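Local structure of plasmid pRiA4b Orf3-like domain-containing protein (2I1S) at residues I22-Q27 against E179-K184; H51-E56 against V83-A88. The protein is of unknown function, and belongs to the plasmid pRiA4b ORF-3-like family, with a mixed beta sheet packed against helices. All coordinates share one frame; numbering follows the deposited sequence.

Interaction 1: residues I22-Q27 against E179-K184; sequences IWRRIQ and EYFDPK
The guanidinium of R24 lies flat on the ring of F181, and this single pair makes the contact between the strand residues 22-27 and the loop residues 179-184. Coming along the strand, W23 enters through its backbone: its carbonyl O receives NH2 of R24 at 3.0 Å. That bond is fairly straight at the proton, but the donor sits well above the carbonyl plane while the oxygen stays in the plane of the guanidinium, so the carbonyl helps to fix the rotation of the flat group. R24 then bends sharply at its second torsion (chi2 -77°), which brings the rest of the chain back beside the carbonyl of W23 and lays it along the phenyl face. R24 CD reaches CZ of F181 at 3.5 Å, a CH-pi contact, while R24 NE stands 3.4 Å from CE1 of F181. The guanidinium carbon R24 CZ is 3.8 Å from the centroid of the F181 ring, with the two planes only 18° apart, a cation-pi stack. The polar end of R24 has further partners: NE donates to the carbonyl of V44, where helix 34-44 ends, and NH2 also to that of R137. A helix end there would probably favour the positive charge. Across the contact, F181 leaves its backbone toward the strand, and with CG anti to the backbone N (chi1 175°) its ring lies over the guanidinium; P183 N lies over the rim of the opposite phenyl face. D182 OD1 accepts from K184 N at 3.1 Å, an Asx turn. The whole is a classic arginine-aromatic stack, here joining the C-terminal loop to strand 22-29 of the mixed sheet.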
loop_
_atom_site.group_PDB
_atom_site.type_symbol
_atom_site.label_atom_id
_atom_site.label_comp_id
_atom_site.label_asym_id
_atom_site.label_seq_id
_atom_site.Cartn_x
_atom_site.Cartn_y
_atom_site.Cartn_z
ATOM N N ILE A 22 1.983 -1.118 10.316
ATOM C CA ILE A 22 2.340 -2.035 9.245
ATOM C C ILE A 22 2.824 -1.138 8.097
ATOM O O ILE A 22 2.082 -0.247 7.671
ATOM C CB ILE A 22 1.119 -2.875 8.770
ATOM C CG1 ILE A 22 0.435 -3.665 9.921
ATOM C CG2 ILE A 22 1.495 -3.766 7.608
ATOM C CD1 ILE A 22 -0.926 -4.241 9.517
ATOM N N TRP A 23 4.069 -1.329 7.643
ATOM C CA TRP A 23 4.635 -0.473 6.582
ATOM C C TRP A 23 5.620 -1.226 5.722
ATOM O O TRP A 23 6.123 -2.282 6.120
ATOM C CB TRP A 23 5.299 0.805 7.132
ATOM C CG TRP A 23 6.502 0.531 8.057
ATOM C CD1 TRP A 23 6.453 0.364 9.409
ATOM C CD2 TRP A 23 7.872 0.330 7.676
ATOM N NE1 TRP A 23 7.685 0.102 9.896
ATOM C CE2 TRP A 23 8.587 0.054 8.862
ATOM C CE3 TRP A 23 8.565 0.318 6.441
ATOM C CZ2 TRP A 23 9.981 -0.204 8.877
ATOM C CZ3 TRP A 23 9.944 0.078 6.452
ATOM C CH2 TRP A 23 10.652 -0.152 7.686
ATOM N N ARG A 24 5.860 -0.659 4.534
ATOM C CA ARG A 24 6.855 -1.123 3.543
ATOM C C ARG A 24 7.567 0.071 2.944
ATOM O O ARG A 24 6.984 1.162 2.785
ATOM C CB ARG A 24 6.192 -1.876 2.387
ATOM C CG ARG A 24 5.077 -2.757 2.809
ATOM C CD ARG A 24 5.669 -3.972 3.415
ATOM N NE ARG A 24 4.735 -5.094 3.600
ATOM C CZ ARG A 24 4.347 -5.523 4.786
ATOM N NH1 ARG A 24 3.619 -6.591 4.866
ATOM N NH2 ARG A 24 4.700 -4.881 5.892
ATOM N N ARG A 25 8.831 -0.099 2.624
ATOM C CA ARG A 25 9.529 0.956 1.880
ATOM C C ARG A 25 9.867 0.393 0.504
ATOM O O ARG A 25 10.368 -0.710 0.398
ATOM C CB ARG A 25 10.766 1.492 2.663
ATOM C CG ARG A 25 10.540 2.880 3.224
ATOM C CD ARG A 25 11.727 3.455 4.024
ATOM N NE ARG A 25 11.425 3.161 5.403
ATOM C CZ ARG A 25 11.026 4.007 6.338
ATOM N NH1 ARG A 25 10.966 5.300 6.135
ATOM N NH2 ARG A 25 10.720 3.523 7.517
ATOM N N ILE A 26 9.503 1.106 -0.545
ATOM C CA ILE A 26 9.788 0.655 -1.909
ATOM C C ILE A 26 10.418 1.785 -2.715
ATOM O O ILE A 26 10.190 2.967 -2.410
ATOM C CB ILE A 26 8.512 0.129 -2.663
ATOM C CG1 ILE A 26 7.508 1.269 -2.944
ATOM C CG2 ILE A 26 7.909 -1.109 -1.951
ATOM C CD1 ILE A 26 6.283 0.883 -3.860
ATOM N N GLN A 27 11.193 1.438 -3.745
ATOM C CA GLN A 27 11.655 2.464 -4.696
ATOM C C GLN A 27 11.044 2.223 -6.085
ATOM O O GLN A 27 11.091 1.106 -6.620
ATOM C CB GLN A 27 13.167 2.515 -4.744
ATOM C CG GLN A 27 13.835 2.751 -3.382
ATOM C CD GLN A 27 15.338 2.636 -3.465
ATOM O OE1 GLN A 27 15.899 2.753 -4.554
ATOM N NE2 GLN A 27 16.008 2.415 -2.321
ATOM N N GLU A 179 3.494 -10.669 12.888
ATOM C CA GLU A 179 4.770 -9.927 12.867
ATOM C C GLU A 179 5.743 -10.353 11.781
ATOM O O GLU A 179 6.867 -9.826 11.703
ATOM C CB GLU A 179 5.519 -9.990 14.236
ATOM C CG GLU A 179 4.657 -9.662 15.453
ATOM C CD GLU A 179 3.792 -8.434 15.233
ATOM O OE1 GLU A 179 4.288 -7.434 14.635
ATOM O OE2 GLU A 179 2.617 -8.466 15.661
ATOM N N TYR A 180 5.341 -11.306 10.949
ATOM C CA TYR A 180 6.236 -11.795 9.912
ATOM C C TYR A 180 6.197 -10.947 8.654
ATOM O O TYR A 180 5.142 -10.785 8.036
ATOM C CB TYR A 180 5.941 -13.252 9.542
ATOM C CG TYR A 180 6.808 -13.673 8.389
ATOM C CD1 TYR A 180 8.182 -13.873 8.570
ATOM C CD2 TYR A 180 6.273 -13.824 7.100
ATOM C CE1 TYR A 180 9.004 -14.232 7.512
ATOM C CE2 TYR A 180 7.100 -14.186 6.018
ATOM C CZ TYR A 180 8.460 -14.378 6.240
ATOM O OH TYR A 180 9.287 -14.736 5.197
ATOM N N PHE A 181 7.355 -10.411 8.269
ATOM C CA PHE A 181 7.516 -9.826 6.951
ATOM C C PHE A 181 8.972 -9.995 6.540
ATOM O O PHE A 181 9.850 -9.899 7.380
ATOM C CB PHE A 181 7.170 -8.330 6.924
ATOM C CG PHE A 181 7.455 -7.674 5.573
ATOM C CD1 PHE A 181 6.767 -8.072 4.427
ATOM C CD2 PHE A 181 8.414 -6.702 5.450
ATOM C CE1 PHE A 181 7.038 -7.504 3.175
ATOM C CE2 PHE A 181 8.674 -6.121 4.204
ATOM C CZ PHE A 181 7.980 -6.516 3.072
ATOM N N ASP A 182 9.216 -10.215 5.254
ATOM C CA ASP A 182 10.556 -10.308 4.717
ATOM C C ASP A 182 10.498 -9.577 3.371
ATOM O O ASP A 182 9.719 -9.963 2.505
ATOM C CB ASP A 182 10.918 -11.802 4.538
ATOM C CG ASP A 182 12.349 -12.028 4.049
ATOM O OD1 ASP A 182 12.941 -11.112 3.454
ATOM O OD2 ASP A 182 12.871 -13.150 4.240
ATOM N N PRO A 183 11.282 -8.498 3.204
ATOM C CA PRO A 183 11.163 -7.756 1.941
ATOM C C PRO A 183 11.478 -8.553 0.666
ATOM O O PRO A 183 11.038 -8.163 -0.400
ATOM C CB PRO A 183 12.107 -6.555 2.116
ATOM C CG PRO A 183 12.890 -6.796 3.348
ATOM C CD PRO A 183 12.239 -7.882 4.150
ATOM N N LYS A 184 12.206 -9.664 0.804
ATOM C CA LYS A 184 12.553 -10.547 -0.289
ATOM C C LYS A 184 11.424 -11.502 -0.714
ATOM O O LYS A 184 11.589 -12.251 -1.695
ATOM C CB LYS A 184 13.816 -11.370 0.064
ATOM C CG LYS A 184 15.094 -10.566 0.198
ATOM C CD LYS A 184 16.329 -11.473 0.138
ATOM C CE LYS A 184 17.005 -11.715 1.491
ATOM N NZ LYS A 184 16.025 -12.043 2.572
#

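Interaction 2: residues H51-E56 against V83-A88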
loop_
_atom_site.group_PDB
_atom_site.type_symbol
_atom_site.label_atom_id
_atom_site.label_comp_id
_atom_site.label_asym_id
_atom_site.label_seq_id
_atom_site.Cartn_x
_atom_site.Cartn_y
_atom_site.Cartn_z
ATOM N N HIS A 51 -10.796 -5.894 -5.491
ATOM C CA HIS A 51 -11.734 -4.844 -5.117
ATOM C C HIS A 51 -11.382 -3.565 -5.855
ATOM O O HIS A 51 -10.378 -3.522 -6.559
ATOM C CB HIS A 51 -11.707 -4.617 -3.598
ATOM C CG HIS A 51 -11.935 -5.854 -2.795
ATOM N ND1 HIS A 51 -13.161 -6.509 -2.754
ATOM C CD2 HIS A 51 -11.086 -6.586 -2.039
ATOM C CE1 HIS A 51 -13.052 -7.578 -1.980
ATOM N NE2 HIS A 51 -11.800 -7.645 -1.540
ATOM N N LEU A 52 -12.226 -2.540 -5.672
ATOM C CA LEU A 52 -11.987 -1.214 -6.212
ATOM C C LEU A 52 -10.893 -0.507 -5.417
ATOM O O LEU A 52 -10.680 -0.813 -4.246
ATOM C CB LEU A 52 -13.298 -0.397 -6.268
ATOM C CG LEU A 52 -14.423 -1.033 -7.078
ATOM C CD1 LEU A 52 -15.645 -0.139 -7.115
ATOM C CD2 LEU A 52 -14.000 -1.401 -8.507
ATOM N N HIS A 53 -10.196 0.413 -6.083
ATOM C CA HIS A 53 -9.220 1.293 -5.438
ATOM C C HIS A 53 -9.287 2.750 -5.945
ATOM O O HIS A 53 -9.899 3.036 -6.971
ATOM C CB HIS A 53 -7.801 0.722 -5.565
ATOM C CG HIS A 53 -7.150 1.053 -6.849
ATOM N ND1 HIS A 53 -7.251 0.242 -7.959
ATOM C CD2 HIS A 53 -6.428 2.134 -7.226
ATOM C CE1 HIS A 53 -6.597 0.805 -8.961
ATOM N NE2 HIS A 53 -6.103 1.958 -8.545
ATOM N N GLU A 54 -8.696 3.680 -5.202
ATOM C CA GLU A 54 -8.435 5.018 -5.730
ATOM C C GLU A 54 -7.395 5.735 -4.892
ATOM O O GLU A 54 -7.169 5.352 -3.753
ATOM C CB GLU A 54 -9.711 5.852 -5.902
ATOM C CG GLU A 54 -10.292 6.437 -4.651
ATOM C CD GLU A 54 -11.353 7.488 -4.976
ATOM O OE1 GLU A 54 -11.615 7.702 -6.187
ATOM O OE2 GLU A 54 -11.924 8.092 -4.025
ATOM N N PHE A 55 -6.728 6.703 -5.511
ATOM C CA PHE A 55 -5.816 7.610 -4.857
ATOM C C PHE A 55 -6.527 8.969 -4.692
ATOM O O PHE A 55 -7.350 9.361 -5.537
ATOM C CB PHE A 55 -4.546 7.824 -5.685
ATOM C CG PHE A 55 -3.798 6.556 -6.036
ATOM C CD1 PHE A 55 -2.717 6.134 -5.261
ATOM C CD2 PHE A 55 -4.164 5.790 -7.163
ATOM C CE1 PHE A 55 -2.022 4.958 -5.580
ATOM C CE2 PHE A 55 -3.476 4.622 -7.492
ATOM C CZ PHE A 55 -2.387 4.201 -6.677
ATOM N N GLU A 56 -6.236 9.639 -3.580
ATOM C CA GLU A 56 -6.558 11.044 -3.368
ATOM C C GLU A 56 -5.230 11.784 -3.167
ATOM O O GLU A 56 -4.454 11.440 -2.282
ATOM C CB GLU A 56 -7.373 11.235 -2.094
ATOM C CG GLU A 56 -8.850 10.929 -2.180
ATOM C CD GLU A 56 -9.576 11.223 -0.864
ATOM O OE1 GLU A 56 -8.947 11.793 0.087
ATOM O OE2 GLU A 56 -10.785 10.877 -0.787
ATOM N N VAL A 83 -9.510 11.552 -12.330
ATOM C CA VAL A 83 -8.280 11.574 -13.136
ATOM C C VAL A 83 -7.846 10.125 -13.393
ATOM O O VAL A 83 -7.840 9.309 -12.462
ATOM C CB VAL A 83 -7.133 12.382 -12.411
ATOM C CG1 VAL A 83 -5.785 12.248 -13.123
ATOM C CG2 VAL A 83 -7.516 13.872 -12.254
ATOM N N SER A 84 -7.512 9.816 -14.651
ATOM C CA SER A 84 -7.150 8.458 -15.085
ATOM C C SER A 84 -5.766 8.075 -14.621
ATOM O O SER A 84 -4.793 8.730 -14.968
ATOM C CB SER A 84 -7.236 8.315 -16.615
ATOM O OG SER A 84 -6.643 7.108 -17.065
ATOM N N GLU A 85 -5.697 7.008 -13.841
ATOM C CA GLU A 85 -4.457 6.523 -13.274
ATOM C C GLU A 85 -3.498 5.969 -14.317
ATOM O O GLU A 85 -2.307 5.890 -14.067
ATOM C CB GLU A 85 -4.761 5.447 -12.206
ATOM C CG GLU A 85 -5.520 4.185 -12.716
ATOM C CD GLU A 85 -5.666 3.111 -11.637
ATOM O OE1 GLU A 85 -4.989 3.214 -10.605
ATOM O OE2 GLU A 85 -6.471 2.169 -11.798
ATOM N N LYS A 86 -4.024 5.529 -15.460
ATOM C CA LYS A 86 -3.178 5.042 -16.568
ATOM C C LYS A 86 -2.438 6.226 -17.177
ATOM O O LYS A 86 -1.335 6.065 -17.678
ATOM C CB LYS A 86 -3.997 4.335 -17.672
ATOM C CG LYS A 86 -4.591 3.009 -17.266
ATOM C CD LYS A 86 -5.198 2.279 -18.449
ATOM C CE LYS A 86 -5.609 0.853 -18.045
ATOM N NZ LYS A 86 -6.412 0.126 -19.061
ATOM N N LYS A 87 -3.072 7.404 -17.115
ATOM C CA LYS A 87 -2.539 8.673 -17.623
ATOM C C LYS A 87 -1.730 9.479 -16.604
ATOM O O LYS A 87 -0.663 9.981 -16.931
ATOM C CB LYS A 87 -3.692 9.537 -18.142
ATOM C CG LYS A 87 -4.213 9.080 -19.502
ATOM C CD LYS A 87 -5.620 9.573 -19.748
ATOM C CE LYS A 87 -5.884 9.700 -21.239
ATOM N NZ LYS A 87 -7.275 10.143 -21.455
ATOM N N ALA A 88 -2.255 9.613 -15.384
ATOM C CA ALA A 88 -1.612 10.371 -14.306
ATOM C C ALA A 88 -0.243 9.781 -13.988
ATOM O O ALA A 88 -0.110 8.563 -13.743
ATOM C CB ALA A 88 -2.484 10.385 -13.089
#
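Two aromatic rings, the imidazole of H53 and the phenyl of F55, both present an edge to the carboxylate of E85. At the edge of the imidazole, H53 NE2 donates to OE1 of E85 over 2.7 Å, with the acceptor in the ring plane and an angle of 153° at the proton. The oxygen is approached on its syn side, a little out of the carboxylate plane, and ring and carboxylate planes are turned 42° apart. The neighbouring CE1 of H53 lies 3.2 Å from OE2 of E85, so the carboxylate spans that corner of the ring. The H53 ring also stacks with H38 and meets the ring of Y103. At the phenyl edge, CE2 of F55 comes within 3.7 Å of the same OE1 of E85; F34 packs edge-to-face with this ring, which touches L37 of helix 34-44 as well. OE1 thus meets both the imidazole N-H and the edge of the phenyl ring. The contact spans one flank of the mixed sheet: strand 65-69 lies between strand 53-58, antiparallel to it, and strand 82-84, parallel to it, and E85 reaches past I68 of that middle strand to arrive at the histidine. It does so on a long arm, with CG between the backbone N and the carbonyl carbon (chi1 60°) and the chain extended beyond CG. With an alanine at E85, H53 NE2 would probably lose its carboxylate acceptor, the imidazole then being held mainly by the rings beside it, and the contact with the edge of F55 would probably go too. Behind E85 the backbone leaves strand 82-84 in a tight turn: residues 85-87 have helical torsions, and S84 O accepts A88 N at 2.7 Å.

Overall arrangement
From the N terminus, the chain lays down strand 7-15, then reaches residues 22-27, the first half of interaction 1, whose partner, residues 179-184, comes only after helix 165-172. Helix 34-44 follows, and then residues 51-56, which open interaction 2; residues 83-88 close that shorter loop after strand 65-69. Interaction 2 is therefore nested within the long loop that interaction 1 closes from the C-terminal end, and the two do not cross. Both reach the same mixed sheet, on opposite sides of the chain's centre, with their centres 23 Å apart and their nearest atoms about 9 Å apart. One ties the C-terminal loop to strand 22-29; the other ties strand 53-58 to the turn beyond strand 82-84.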